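Local structure of GrgF (Penicillium sp. sh18, 6LZH) at residues 131-136 and 285-290; 33-38 and 108-113; 231-236 and 260-265; 53-58 and 279-284. The protein acts as a polyketide transferase in the biosynthesis of gregatin A, a fungal polyketide with an alkylated furanone core, probably by Claisen-type condensation of polyketide chains. All blocks are in the same frame, centred on the assembly; numbering follows the deposited sequence.

Interaction 1: residues 131-136 and 285-290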
loop_
_atom_site.group_PDB
_atom_site.type_symbol
_atom_site.label_atom_id
_atom_site.label_comp_id
_atom_site.label_asym_id
_atom_site.label_seq_id
_atom_site.Cartn_x
_atom_site.Cartn_y
_atom_site.Cartn_z
ATOM N N VAL A 131 -5.002 15.646 12.881
ATOM C CA VAL A 131 -4.165 15.249 14.009
ATOM C C VAL A 131 -3.352 16.460 14.448
ATOM O O VAL A 131 -2.739 17.140 13.615
ATOM C CB VAL A 131 -3.263 14.062 13.608
ATOM C CG1 VAL A 131 -2.211 13.775 14.668
ATOM C CG2 VAL A 131 -4.125 12.823 13.316
ATOM N N ALA A 132 -3.343 16.739 15.755
ATOM C CA ALA A 132 -2.651 17.916 16.253
ATOM C C ALA A 132 -1.173 17.669 16.515
ATOM O O ALA A 132 -0.384 18.617 16.468
ATOM C CB ALA A 132 -3.327 18.423 17.529
ATOM N N ALA A 133 -0.779 16.416 16.756
ATOM C CA ALA A 133 0.594 16.082 17.136
ATOM C C ALA A 133 0.740 14.571 17.073
ATOM O O ALA A 133 -0.242 13.841 17.193
ATOM C CB ALA A 133 0.939 16.600 18.547
ATOM N N ALA A 134 1.980 14.108 16.892
ATOM C CA ALA A 134 2.247 12.681 16.779
ATOM C C ALA A 134 3.526 12.350 17.530
ATOM O O ALA A 134 4.503 13.099 17.440
ATOM C CB ALA A 134 2.382 12.238 15.312
ATOM N N ILE A 135 3.519 11.224 18.259
ATOM C CA ILE A 135 4.699 10.727 18.970
ATOM C C ILE A 135 4.967 9.292 18.539
ATOM O O ILE A 135 4.078 8.433 18.638
ATOM C CB ILE A 135 4.514 10.782 20.498
ATOM C CG1 ILE A 135 4.251 12.225 20.968
ATOM C CG2 ILE A 135 5.752 10.147 21.189
ATOM C CD1 ILE A 135 3.758 12.300 22.452
ATOM N N ALA A 136 6.197 9.025 18.089
ATOM C CA ALA A 136 6.629 7.677 17.734
ATOM C C ALA A 136 7.719 7.233 18.704
ATOM O O ALA A 136 8.760 7.887 18.818
ATOM C CB ALA A 136 7.135 7.621 16.286
ATOM N N LEU A 285 4.748 14.586 27.503
ATOM C CA LEU A 285 3.666 15.460 27.936
ATOM C C LEU A 285 3.993 16.930 27.660
ATOM O O LEU A 285 3.126 17.700 27.225
ATOM C CB LEU A 285 3.401 15.224 29.424
ATOM C CG LEU A 285 2.403 16.195 30.045
ATOM C CD1 LEU A 285 1.019 15.846 29.532
ATOM C CD2 LEU A 285 2.480 16.096 31.569
ATOM N N ASP A 286 5.240 17.335 27.893
ATOM C CA ASP A 286 5.635 18.713 27.612
ATOM C C ASP A 286 5.549 19.013 26.116
ATOM O O ASP A 286 5.078 20.083 25.711
ATOM C CB ASP A 286 7.059 18.960 28.127
ATOM C CG ASP A 286 7.432 20.427 28.108
ATOM O OD1 ASP A 286 6.859 21.182 28.917
ATOM O OD2 ASP A 286 8.271 20.837 27.266
ATOM N N PHE A 287 5.998 18.071 25.285
ATOM C CA PHE A 287 5.836 18.196 23.838
ATOM C C PHE A 287 4.376 18.419 23.471
ATOM O O PHE A 287 4.045 19.342 22.725
ATOM C CB PHE A 287 6.382 16.942 23.158
ATOM C CG PHE A 287 6.057 16.849 21.696
ATOM C CD1 PHE A 287 6.799 17.548 20.760
ATOM C CD2 PHE A 287 5.010 16.052 21.250
ATOM C CE1 PHE A 287 6.502 17.453 19.392
ATOM C CE2 PHE A 287 4.713 15.958 19.874
ATOM C CZ PHE A 287 5.446 16.655 18.967
ATOM N N LEU A 288 3.486 17.576 23.997
ATOM C CA LEU A 288 2.060 17.722 23.719
ATOM C C LEU A 288 1.513 19.050 24.233
ATOM O O LEU A 288 0.684 19.682 23.563
ATOM C CB LEU A 288 1.288 16.551 24.327
ATOM C CG LEU A 288 1.573 15.149 23.726
ATOM C CD1 LEU A 288 0.808 14.049 24.454
ATOM C CD2 LEU A 288 1.271 15.076 22.220
ATOM N N LYS A 289 1.933 19.474 25.432
ATOM C CA LYS A 289 1.423 20.731 25.989
ATOM C C LYS A 289 1.854 21.914 25.136
ATOM O O LYS A 289 1.051 22.812 24.857
ATOM C CB LYS A 289 1.901 20.915 27.436
ATOM C CG LYS A 289 1.184 20.036 28.441
ATOM C CD LYS A 289 1.749 20.207 29.857
ATOM C CE LYS A 289 0.652 20.678 30.805
ATOM N NZ LYS A 289 0.983 20.507 32.253
ATOM N N ARG A 290 3.112 21.915 24.693
ATOM C CA ARG A 290 3.618 23.025 23.896
ATOM C C ARG A 290 2.928 23.113 22.534
ATOM O O ARG A 290 2.603 24.211 22.074
ATOM C CB ARG A 290 5.140 22.890 23.731
ATOM C CG ARG A 290 5.918 23.105 25.025
ATOM C CD ARG A 290 7.429 23.160 24.773
ATOM N NE ARG A 290 8.020 21.825 24.673
ATOM C CZ ARG A 290 8.331 21.224 23.527
ATOM N NH1 ARG A 290 8.131 21.828 22.359
ATOM N NH2 ARG A 290 8.867 20.019 23.544
#
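The carbonyl oxygen of Ala134 has company from two directions: the backbone N of Met233 on the next strand hydrogen-bonds to it, and the ring of Phe287 leans on it obliquely, with Phe287 CE2 3.8 Å from Ala134 O. This is the alpha/beta hydrolase fold where the last helix, 277-292, lies on one face of the central sheet. Strand 133-136 and helix 285-290 run almost antiparallel, at 164°, and their axes come within 9.4 Å.

Phe287 has CG anti to its backbone N (chi1 170°), which sends the ring down from the helix onto the strand. There the ring and the Ile135 chain pass alongside, heading opposite ways, Phe287 CD2 meeting Ile135 CG1 at 3.9 Å. Ile135 stretches on beyond the ring: its CD1 sits among the branches of Leu288, nearest to Leu288 CD2 at 3.7 Å. That same methyl of Leu288 also rests against Ala133 CB, at 4.0 Å, so the small alanine is touched by Leu288 on one hand and by Phe287 CE2 on the other. A serine in place of Phe287 would probably open a gap above Ile135 CG1 and Ala133 CB and strip the apolar cover from the Ala134 carbonyl.

Ala134 CB points the other way, to Thr121 and Ala125 of helix 116-127. One turn along the last helix, Arg290 makes a salt bridge with Glu260 through NH2, while its NE bonds to Asp286 OD2 at 2.8 Å (163° at the hydrogen), the carboxylate oxygen lying in the guanidinium plane but met from above its own.

Interaction 2: residues 33-38 and 108-113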
loop_
_atom_site.group_PDB
_atom_site.type_symbol
_atom_site.label_atom_id
_atom_site.label_comp_id
_atom_site.label_asym_id
_atom_site.label_seq_id
_atom_site.Cartn_x
_atom_site.Cartn_y
_atom_site.Cartn_z
ATOM N N PRO A 33 -7.397 17.574 25.846
ATOM C CA PRO A 33 -6.651 16.845 24.812
ATOM C C PRO A 33 -6.939 15.351 24.855
ATOM O O PRO A 33 -7.485 14.813 25.824
ATOM C CB PRO A 33 -5.190 17.149 25.155
ATOM C CG PRO A 33 -5.209 17.356 26.678
ATOM C CD PRO A 33 -6.551 17.988 26.985
ATOM N N ALA A 34 -6.578 14.677 23.759
ATOM C CA ALA A 34 -6.785 13.236 23.635
ATOM C C ALA A 34 -5.635 12.602 22.858
ATOM O O ALA A 34 -4.889 13.278 22.132
ATOM C CB ALA A 34 -8.113 12.901 22.949
ATOM N N LEU A 35 -5.528 11.278 23.004
ATOM C CA LEU A 35 -4.414 10.505 22.468
ATOM C C LEU A 35 -4.905 9.126 22.054
ATOM O O LEU A 35 -5.564 8.431 22.842
ATOM C CB LEU A 35 -3.297 10.366 23.505
ATOM C CG LEU A 35 -1.953 9.837 23.022
ATOM C CD1 LEU A 35 -1.282 10.855 22.126
ATOM C CD2 LEU A 35 -1.063 9.521 24.227
ATOM N N ILE A 36 -4.577 8.741 20.821
ATOM C CA ILE A 36 -4.854 7.414 20.282
ATOM C C ILE A 36 -3.534 6.652 20.237
ATOM O O ILE A 36 -2.597 7.067 19.539
ATOM C CB ILE A 36 -5.495 7.490 18.887
ATOM C CG1 ILE A 36 -6.773 8.334 18.925
ATOM C CG2 ILE A 36 -5.759 6.082 18.353
ATOM C CD1 ILE A 36 -7.386 8.560 17.554
ATOM N N MET A 37 -3.466 5.534 20.963
ATOM C CA MET A 37 -2.222 4.798 21.183
ATOM C C MET A 37 -2.217 3.489 20.398
ATOM O O MET A 37 -3.191 2.728 20.443
ATOM C CB MET A 37 -2.026 4.521 22.678
ATOM C CG MET A 37 -1.910 5.820 23.494
ATOM S SD MET A 37 -1.912 5.529 25.275
ATOM C CE MET A 37 -0.329 4.695 25.516
ATOM N N SER A 38 -1.113 3.222 19.696
ATOM C CA SER A 38 -0.986 2.061 18.825
ATOM C C SER A 38 0.123 1.160 19.353
ATOM O O SER A 38 1.229 1.652 19.650
ATOM C CB SER A 38 -0.655 2.479 17.372
ATOM O OG SER A 38 -1.714 3.183 16.757
ATOM N N GLN A 108 -7.076 19.012 19.688
ATOM C CA GLN A 108 -6.042 18.480 20.574
ATOM C C GLN A 108 -6.027 16.956 20.534
ATOM O O GLN A 108 -5.917 16.288 21.565
ATOM C CB GLN A 108 -6.228 18.971 22.009
ATOM C CG GLN A 108 -6.312 20.500 22.125
ATOM C CD GLN A 108 -6.465 20.962 23.549
ATOM O OE1 GLN A 108 -7.244 20.392 24.319
ATOM N NE2 GLN A 108 -5.733 22.014 23.915
ATOM N N ILE A 109 -6.132 16.378 19.350
ATOM C CA ILE A 109 -6.099 14.928 19.197
ATOM C C ILE A 109 -4.725 14.552 18.683
ATOM O O ILE A 109 -4.342 14.950 17.577
ATOM C CB ILE A 109 -7.198 14.432 18.252
ATOM C CG1 ILE A 109 -8.569 14.697 18.888
ATOM C CG2 ILE A 109 -7.001 12.937 17.966
ATOM C CD1 ILE A 109 -9.749 14.336 18.001
ATOM N N ALA A 110 -3.986 13.801 19.488
ATOM C CA ALA A 110 -2.639 13.375 19.145
ATOM C C ALA A 110 -2.611 11.867 18.894
ATOM O O ALA A 110 -3.503 11.126 19.305
ATOM C CB ALA A 110 -1.657 13.775 20.257
ATOM N N LEU A 111 -1.594 11.423 18.163
ATOM C CA LEU A 111 -1.344 10.011 17.926
ATOM C C LEU A 111 -0.046 9.624 18.617
ATOM O O LEU A 111 0.916 10.398 18.612
ATOM C CB LEU A 111 -1.229 9.710 16.426
ATOM C CG LEU A 111 -2.414 10.093 15.530
ATOM C CD1 LEU A 111 -2.123 9.676 14.080
ATOM C CD2 LEU A 111 -3.701 9.453 16.060
ATOM N N TRP A 112 -0.007 8.410 19.159
ATOM C CA TRP A 112 1.158 7.897 19.870
ATOM C C TRP A 112 1.316 6.438 19.482
ATOM O O TRP A 112 0.335 5.700 19.435
ATOM C CB TRP A 112 0.958 8.051 21.388
ATOM C CG TRP A 112 2.070 7.613 22.329
ATOM C CD1 TRP A 112 2.891 8.435 23.072
ATOM C CD2 TRP A 112 2.406 6.277 22.701
ATOM N NE1 TRP A 112 3.751 7.681 23.843
ATOM C CE2 TRP A 112 3.473 6.354 23.638
ATOM C CE3 TRP A 112 1.929 5.016 22.322
ATOM C CZ2 TRP A 112 4.055 5.215 24.204
ATOM C CZ3 TRP A 112 2.522 3.880 22.884
ATOM C CH2 TRP A 112 3.563 3.991 23.810
ATOM N N GLY A 113 2.531 6.007 19.205
ATOM C CA GLY A 113 2.736 4.629 18.788
ATOM C C GLY A 113 4.064 4.096 19.262
ATOM O O GLY A 113 5.070 4.813 19.276
HETATM O O HOH W 1 -1.411 5.889 16.941
#
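Leu35 CD1 and Ala110 CB press together at 3.5 Å, tighter than an ordinary methyl contact. Leu35 reaches across because its CG lies opposite the backbone N (chi1 -168°), which also lets CD1 touch Trp112 CB at 3.7 Å. An alanine at Leu35 would remove both methyls and is likely to leave Ala110 CB and the root of the Trp112 side chain without their apolar neighbour.

Farther along the same face, Met37 bends at its last torsion and lays CE over the six-membered ring of Trp112, 4.0 Å from the centroid and 16° off the normal; SD stands obliquely farther out, completing a Met-aromatic contact. The indole is fixed from outside by a hydrogen bond from NE1 to Gln284 OE1. On the opposite face, Ile36 and Leu111 stand abreast, with Ile36 CB 3.9 Å from Leu111 CD2.

Between these two layers of side chains the strands run parallel and in register, zipped by five backbone bonds, from Ala34 N to Gln108 O at one end to Ser38 N to Trp112 O at the other. Trp112 O takes a second hydrogen from a water, which sits 2.7 Å from Ser38 OG. Gly113 is the first glycine of what is probably the nucleophile elbow, which carries the active-site Cys115.

Outward, strand 62-66 flanks 32-38 and strand 133-137 flanks 108-114. Helix 49-58 packs on the Leu35, Met37 and Trp112 face, while helices 84-99 and 116-127 meet the face of Ile36, Ser38 and Leu111.

Interaction 3: residues 231-236 and 260-265. With NA (sodium ion), chain C.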
loop_
_atom_site.group_PDB
_atom_site.type_symbol
_atom_site.label_atom_id
_atom_site.label_comp_id
_atom_site.label_asym_id
_atom_site.label_seq_id
_atom_site.Cartn_x
_atom_site.Cartn_y
_atom_site.Cartn_z
ATOM N N PRO A 231 3.221 18.812 14.152
ATOM C CA PRO A 231 4.380 18.558 15.017
ATOM C C PRO A 231 4.534 17.076 15.332
ATOM O O PRO A 231 3.567 16.391 15.663
ATOM C CB PRO A 231 4.060 19.366 16.282
ATOM C CG PRO A 231 3.050 20.363 15.865
ATOM C CD PRO A 231 2.250 19.727 14.777
ATOM N N ALA A 232 5.771 16.587 15.242
ATOM C CA ALA A 232 6.061 15.170 15.409
ATOM C C ALA A 232 7.267 14.980 16.317
ATOM O O ALA A 232 8.253 15.719 16.226
ATOM C CB ALA A 232 6.333 14.486 14.059
ATOM N N MET A 233 7.181 13.993 17.201
ATOM C CA MET A 233 8.266 13.689 18.116
ATOM C C MET A 233 8.681 12.239 17.953
ATOM O O MET A 233 7.831 11.342 17.965
ATOM C CB MET A 233 7.851 13.944 19.562
ATOM C CG MET A 233 8.901 13.525 20.528
ATOM S SD MET A 233 8.380 13.970 22.215
ATOM C CE MET A 233 9.827 13.443 23.132
ATOM N N MET A 234 9.980 11.999 17.834
ATOM C CA MET A 234 10.481 10.638 17.875
ATOM C C MET A 234 11.217 10.400 19.180
ATOM O O MET A 234 11.990 11.258 19.636
ATOM C CB MET A 234 11.422 10.335 16.710
ATOM C CG MET A 234 11.688 8.833 16.601
ATOM S SD MET A 234 12.697 8.463 15.164
ATOM C CE MET A 234 11.567 8.813 13.812
ATOM N N VAL A 235 10.995 9.223 19.755
ATOM C CA VAL A 235 11.633 8.807 21.005
ATOM C C VAL A 235 12.404 7.532 20.724
ATOM O O VAL A 235 11.809 6.457 20.542
ATOM C CB VAL A 235 10.617 8.608 22.132
ATOM C CG1 VAL A 235 11.325 8.136 23.403
ATOM C CG2 VAL A 235 9.860 9.910 22.360
ATOM N N THR A 236 13.729 7.651 20.678
ATOM C CA THR A 236 14.589 6.616 20.120
ATOM C C THR A 236 15.530 6.111 21.206
ATOM O O THR A 236 16.348 6.893 21.721
ATOM C CB THR A 236 15.382 7.169 18.925
ATOM O OG1 THR A 236 14.489 7.432 17.834
ATOM C CG2 THR A 236 16.443 6.186 18.468
ATOM N N GLU A 260 10.819 16.857 16.709
ATOM C CA GLU A 260 11.647 16.860 17.907
ATOM C C GLU A 260 12.066 15.443 18.253
ATOM O O GLU A 260 11.269 14.503 18.156
ATOM C CB GLU A 260 10.909 17.498 19.102
ATOM C CG GLU A 260 10.482 18.940 18.838
ATOM C CD GLU A 260 9.831 19.600 20.050
ATOM O OE1 GLU A 260 9.994 19.080 21.176
ATOM O OE2 GLU A 260 9.165 20.646 19.860
ATOM N N LEU A 261 13.322 15.299 18.665
ATOM C CA LEU A 261 13.930 14.004 18.937
ATOM C C LEU A 261 14.312 13.897 20.405
ATOM O O LEU A 261 14.977 14.790 20.940
ATOM C CB LEU A 261 15.185 13.802 18.083
ATOM C CG LEU A 261 15.967 12.509 18.343
ATOM C CD1 LEU A 261 15.137 11.266 17.957
ATOM C CD2 LEU A 261 17.282 12.536 17.567
ATOM N N ASP A 262 13.932 12.790 21.038
ATOM C CA ASP A 262 14.448 12.424 22.357
ATOM C C ASP A 262 15.178 11.096 22.240
ATOM O O ASP A 262 14.607 10.121 21.746
ATOM C CB ASP A 262 13.318 12.315 23.386
ATOM C CG ASP A 262 13.835 12.040 24.784
ATOM O OD1 ASP A 262 15.049 12.267 25.004
ATOM O OD2 ASP A 262 13.035 11.625 25.651
ATOM N N ILE A 263 16.442 11.061 22.660
ATOM C CA ILE A 263 17.218 9.825 22.724
ATOM C C ILE A 263 17.145 9.285 24.142
ATOM O O ILE A 263 17.480 9.999 25.091
ATOM C CB ILE A 263 18.689 10.063 22.329
ATOM C CG1 ILE A 263 18.792 10.692 20.943
ATOM C CG2 ILE A 263 19.470 8.745 22.399
ATOM C CD1 ILE A 263 18.466 9.741 19.817
ATOM N N LEU A 264 16.772 8.010 24.297
ATOM C CA LEU A 264 16.755 7.402 25.634
ATOM C C LEU A 264 18.141 6.826 25.892
ATOM O O LEU A 264 18.465 5.726 25.440
ATOM C CB LEU A 264 15.679 6.335 25.745
ATOM C CG LEU A 264 14.244 6.749 25.401
ATOM C CD1 LEU A 264 13.295 5.604 25.698
ATOM C CD2 LEU A 264 13.836 7.994 26.185
ATOM N N LYS A 265 18.952 7.572 26.641
ATOM C CA LYS A 265 20.358 7.224 26.822
ATOM C C LYS A 265 20.505 5.874 27.521
ATOM O O LYS A 265 19.869 5.616 28.544
ATOM C CB LYS A 265 21.059 8.319 27.621
ATOM C CG LYS A 265 21.570 9.486 26.773
ATOM C CD LYS A 265 22.889 9.120 26.074
ATOM C CE LYS A 265 23.202 10.033 24.883
ATOM N NZ LYS A 265 22.974 9.351 23.563
HETATM NA NA NA C . 16.879 11.829 26.553
HETATM O O HOH W 2 14.845 11.214 27.829
HETATM O O HOH W 3 17.814 9.934 28.341
#
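Thr236, Glu260 and Asp262 bury more surface here than their neighbours. Thr236 is tied to strand 260-264 through both its N and its O: the N gives a nearly straight bond (169°) to Asp262 O at 2.8 Å, and the O receives Leu264 N from above the carbonyl plane. Its CB lies 4.1 Å from Ile263 CD1. OG1, set anti to the carbonyl carbon (chi1 -68°), comes 3.9 Å from Leu261 CD1 and hydrogen-bonds to Gln248 of helix 245-254.

Glu260 starts the ladder, its N bonded to Ala232 O and its O to Met234 N. Met233 CG packs 3.5 Å from that same Glu260 O, while the carboxylate turns to Arg290 and His291 of the last helix.

Asp262 bonds through N to Met234 O. Met233 lies alongside it, fully extended, and lands its CE on Asp262 CB at 3.7 Å. The aspartate's tip is given to a sodium ion: Asp262 OD1 coordinates it at 2.4 Å, as does Ile263 O. Two waters also bind the metal, one of them donating to Asp262 OD2 at 2.9 Å, so both carboxylate oxygens serve the site.

Parallel strands joined through helix 245-254 make this a beta-alpha-beta crossover at the edge of the alpha/beta hydrolase sheet, where the loop after strand 232-237 carries the active-site Asp240.

Interaction 4: residues 53-58 and 279-284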
loop_
_atom_site.group_PDB
_atom_site.type_symbol
_atom_site.label_atom_id
_atom_site.label_comp_id
_atom_site.label_asym_id
_atom_site.label_seq_id
_atom_site.Cartn_x
_atom_site.Cartn_y
_atom_site.Cartn_z
ATOM N N ALA A 53 -1.224 4.742 29.198
ATOM C CA ALA A 53 -2.501 5.436 29.048
ATOM C C ALA A 53 -2.981 5.982 30.389
ATOM O O ALA A 53 -3.409 7.142 30.486
ATOM C CB ALA A 53 -3.546 4.493 28.450
ATOM N N LYS A 54 -2.898 5.156 31.439
ATOM C CA LYS A 54 -3.312 5.596 32.768
ATOM C C LYS A 54 -2.536 6.832 33.213
ATOM O O LYS A 54 -3.117 7.771 33.776
ATOM C CB LYS A 54 -3.123 4.449 33.768
ATOM C CG LYS A 54 -3.612 4.780 35.170
ATOM C CD LYS A 54 -5.132 4.777 35.224
ATOM C CE LYS A 54 -5.670 4.914 36.645
ATOM N NZ LYS A 54 -6.451 6.185 36.827
ATOM N N TRP A 55 -1.222 6.856 32.956
ATOM C CA TRP A 55 -0.412 8.019 33.308
ATOM C C TRP A 55 -0.870 9.271 32.559
ATOM O O TRP A 55 -0.993 10.345 33.155
ATOM C CB TRP A 55 1.063 7.727 33.022
ATOM C CG TRP A 55 2.028 8.761 33.537
ATOM C CD1 TRP A 55 2.755 8.702 34.703
ATOM C CD2 TRP A 55 2.397 9.997 32.900
ATOM N NE1 TRP A 55 3.536 9.821 34.819
ATOM C CE2 TRP A 55 3.340 10.629 33.731
ATOM C CE3 TRP A 55 2.018 10.628 31.709
ATOM C CZ2 TRP A 55 3.915 11.868 33.412
ATOM C CZ3 TRP A 55 2.588 11.865 31.387
ATOM C CH2 TRP A 55 3.533 12.467 32.234
ATOM N N PHE A 56 -1.069 9.166 31.235
ATOM C CA PHE A 56 -1.566 10.305 30.461
ATOM C C PHE A 56 -2.950 10.731 30.938
ATOM O O PHE A 56 -3.247 11.929 31.028
ATOM C CB PHE A 56 -1.624 9.970 28.958
ATOM C CG PHE A 56 -0.281 10.028 28.259
ATOM C CD1 PHE A 56 0.525 11.149 28.357
ATOM C CD2 PHE A 56 0.168 8.948 27.503
ATOM C CE1 PHE A 56 1.771 11.196 27.712
ATOM C CE2 PHE A 56 1.419 8.983 26.866
ATOM C CZ PHE A 56 2.204 10.105 26.957
ATOM N N GLN A 57 -3.825 9.760 31.192
ATOM C CA GLN A 57 -5.154 10.074 31.718
ATOM C C GLN A 57 -5.053 10.881 33.015
ATOM O O GLN A 57 -5.786 11.861 33.211
ATOM C CB GLN A 57 -5.927 8.768 31.939
ATOM C CG GLN A 57 -7.339 8.934 32.504
ATOM C CD GLN A 57 -7.949 7.632 32.973
ATOM O OE1 GLN A 57 -7.242 6.683 33.333
ATOM N NE2 GLN A 57 -9.278 7.578 32.982
ATOM N N GLU A 58 -4.133 10.488 33.907
ATOM C CA GLU A 58 -3.947 11.191 35.171
ATOM C C GLU A 58 -3.434 12.607 34.965
ATOM O O GLU A 58 -3.589 13.443 35.862
ATOM C CB GLU A 58 -2.987 10.409 36.073
ATOM C CG GLU A 58 -3.611 9.208 36.742
ATOM C CD GLU A 58 -2.581 8.275 37.324
ATOM O OE1 GLU A 58 -1.378 8.498 37.082
ATOM O OE2 GLU A 58 -2.973 7.326 38.022
ATOM N N SER A 279 10.175 10.480 33.829
ATOM C CA SER A 279 10.819 11.554 33.093
ATOM C C SER A 279 10.617 11.401 31.590
ATOM O O SER A 279 10.478 12.411 30.882
ATOM C CB SER A 279 12.304 11.607 33.454
ATOM O OG SER A 279 12.974 12.511 32.606
ATOM N N ILE A 280 10.568 10.157 31.099
ATOM C CA ILE A 280 10.284 9.913 29.685
ATOM C C ILE A 280 8.913 10.476 29.324
ATOM O O ILE A 280 8.750 11.194 28.325
ATOM C CB ILE A 280 10.369 8.401 29.379
ATOM C CG1 ILE A 280 11.796 7.878 29.617
ATOM C CG2 ILE A 280 9.877 8.107 27.960
ATOM C CD1 ILE A 280 11.945 6.335 29.413
ATOM N N LEU A 281 7.907 10.178 30.152
ATOM C CA LEU A 281 6.548 10.609 29.827
ATOM C C LEU A 281 6.351 12.108 30.078
ATOM O O LEU A 281 5.575 12.753 29.359
ATOM C CB LEU A 281 5.543 9.759 30.613
ATOM C CG LEU A 281 5.537 8.262 30.256
ATOM C CD1 LEU A 281 4.479 7.507 31.048
ATOM C CD2 LEU A 281 5.314 8.052 28.755
ATOM N N ASN A 282 7.021 12.679 31.089
ATOM C CA ASN A 282 6.938 14.130 31.300
ATOM C C ASN A 282 7.439 14.893 30.087
ATOM O O ASN A 282 6.879 15.936 29.720
ATOM C CB ASN A 282 7.740 14.541 32.525
ATOM C CG ASN A 282 6.912 14.499 33.773
ATOM O OD1 ASN A 282 5.716 14.781 33.725
ATOM N ND2 ASN A 282 7.526 14.123 34.897
ATOM N N ARG A 283 8.502 14.386 29.464
ATOM C CA ARG A 283 9.039 15.000 28.250
ATOM C C ARG A 283 8.009 14.976 27.124
ATOM O O ARG A 283 7.768 15.998 26.468
ATOM C CB ARG A 283 10.328 14.278 27.852
ATOM C CG ARG A 283 10.853 14.590 26.442
ATOM C CD ARG A 283 11.382 16.029 26.315
ATOM N NE ARG A 283 11.981 16.234 25.001
ATOM C CZ ARG A 283 13.199 15.812 24.682
ATOM N NH1 ARG A 283 13.937 15.191 25.589
ATOM N NH2 ARG A 283 13.679 16.015 23.458
ATOM N N GLN A 284 7.366 13.821 26.909
ATOM C CA GLN A 284 6.334 13.700 25.882
ATOM C C GLN A 284 5.119 14.548 26.226
ATOM O O GLN A 284 4.509 15.155 25.345
ATOM C CB GLN A 284 5.918 12.236 25.717
ATOM C CG GLN A 284 7.019 11.365 25.115
ATOM C CD GLN A 284 6.718 9.878 25.204
ATOM O OE1 GLN A 284 5.567 9.461 25.126
ATOM N NE2 GLN A 284 7.766 9.069 25.378
#
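Leu281 sets its CB over one face of the Trp55 indole, 3.6 Å from the centroid of the six-membered ring and only 5° off the normal, a clear CH-pi contact. Leu281 CD1 lies by the CG-CD2 bond, on the CE3 side of it, 3.7 Å from Trp55 CG. Trp55 presents that face because its CG is anti to the backbone N (chi1 -171°), aiming the indole at helix 279-284.

Asn282 comes at the rim instead. Its OD1 lies near the ring plane, 3.4 Å from Trp55 CZ2, with the amide turned 68° from the indole. Phe56 crosses Leu281 at about a right angle, Phe56 CZ meeting Leu281 CD2 at 4.1 Å; its edge also points at Gln284 OE1, which accepts the hydrogen bond of Trp112 NE1.

No hydrogen bond joins the two segments. Trp55 NE1 hydrogen-bonds to Glu278, the residue just before 279-284. The contact therefore rests on an aliphatic chain against a pi face and on amide oxygens at aromatic C-H edges, which would be weakly attractive.

Helix 277-292 ties the set together, serving interactions 1 and 4, while interactions 1, 2 and 3 share the central sheet. Interaction 2 meets interaction 1 where Leu288 CD2 rests on Ala110 CB, 3.8 Å away, and meets interaction 4 where Leu35 CD2 packs 3.5 Å from Phe56 CD2. Ala136 O and Val235 N, 2.8 Å apart, join the strands of interactions 1 and 3. Met233 CE, 3.7 Å from Arg283 CG, joins interactions 3 and 4. Interaction 3 holds a sodium ion; the side chain of Phe287 is about 12 Å from one. Toward the probable Cys-His-Asp triad, the side chain of Ile135 is about 12 Å from that of Cys115, and that of Thr236 about 6 Å from that of Asp240.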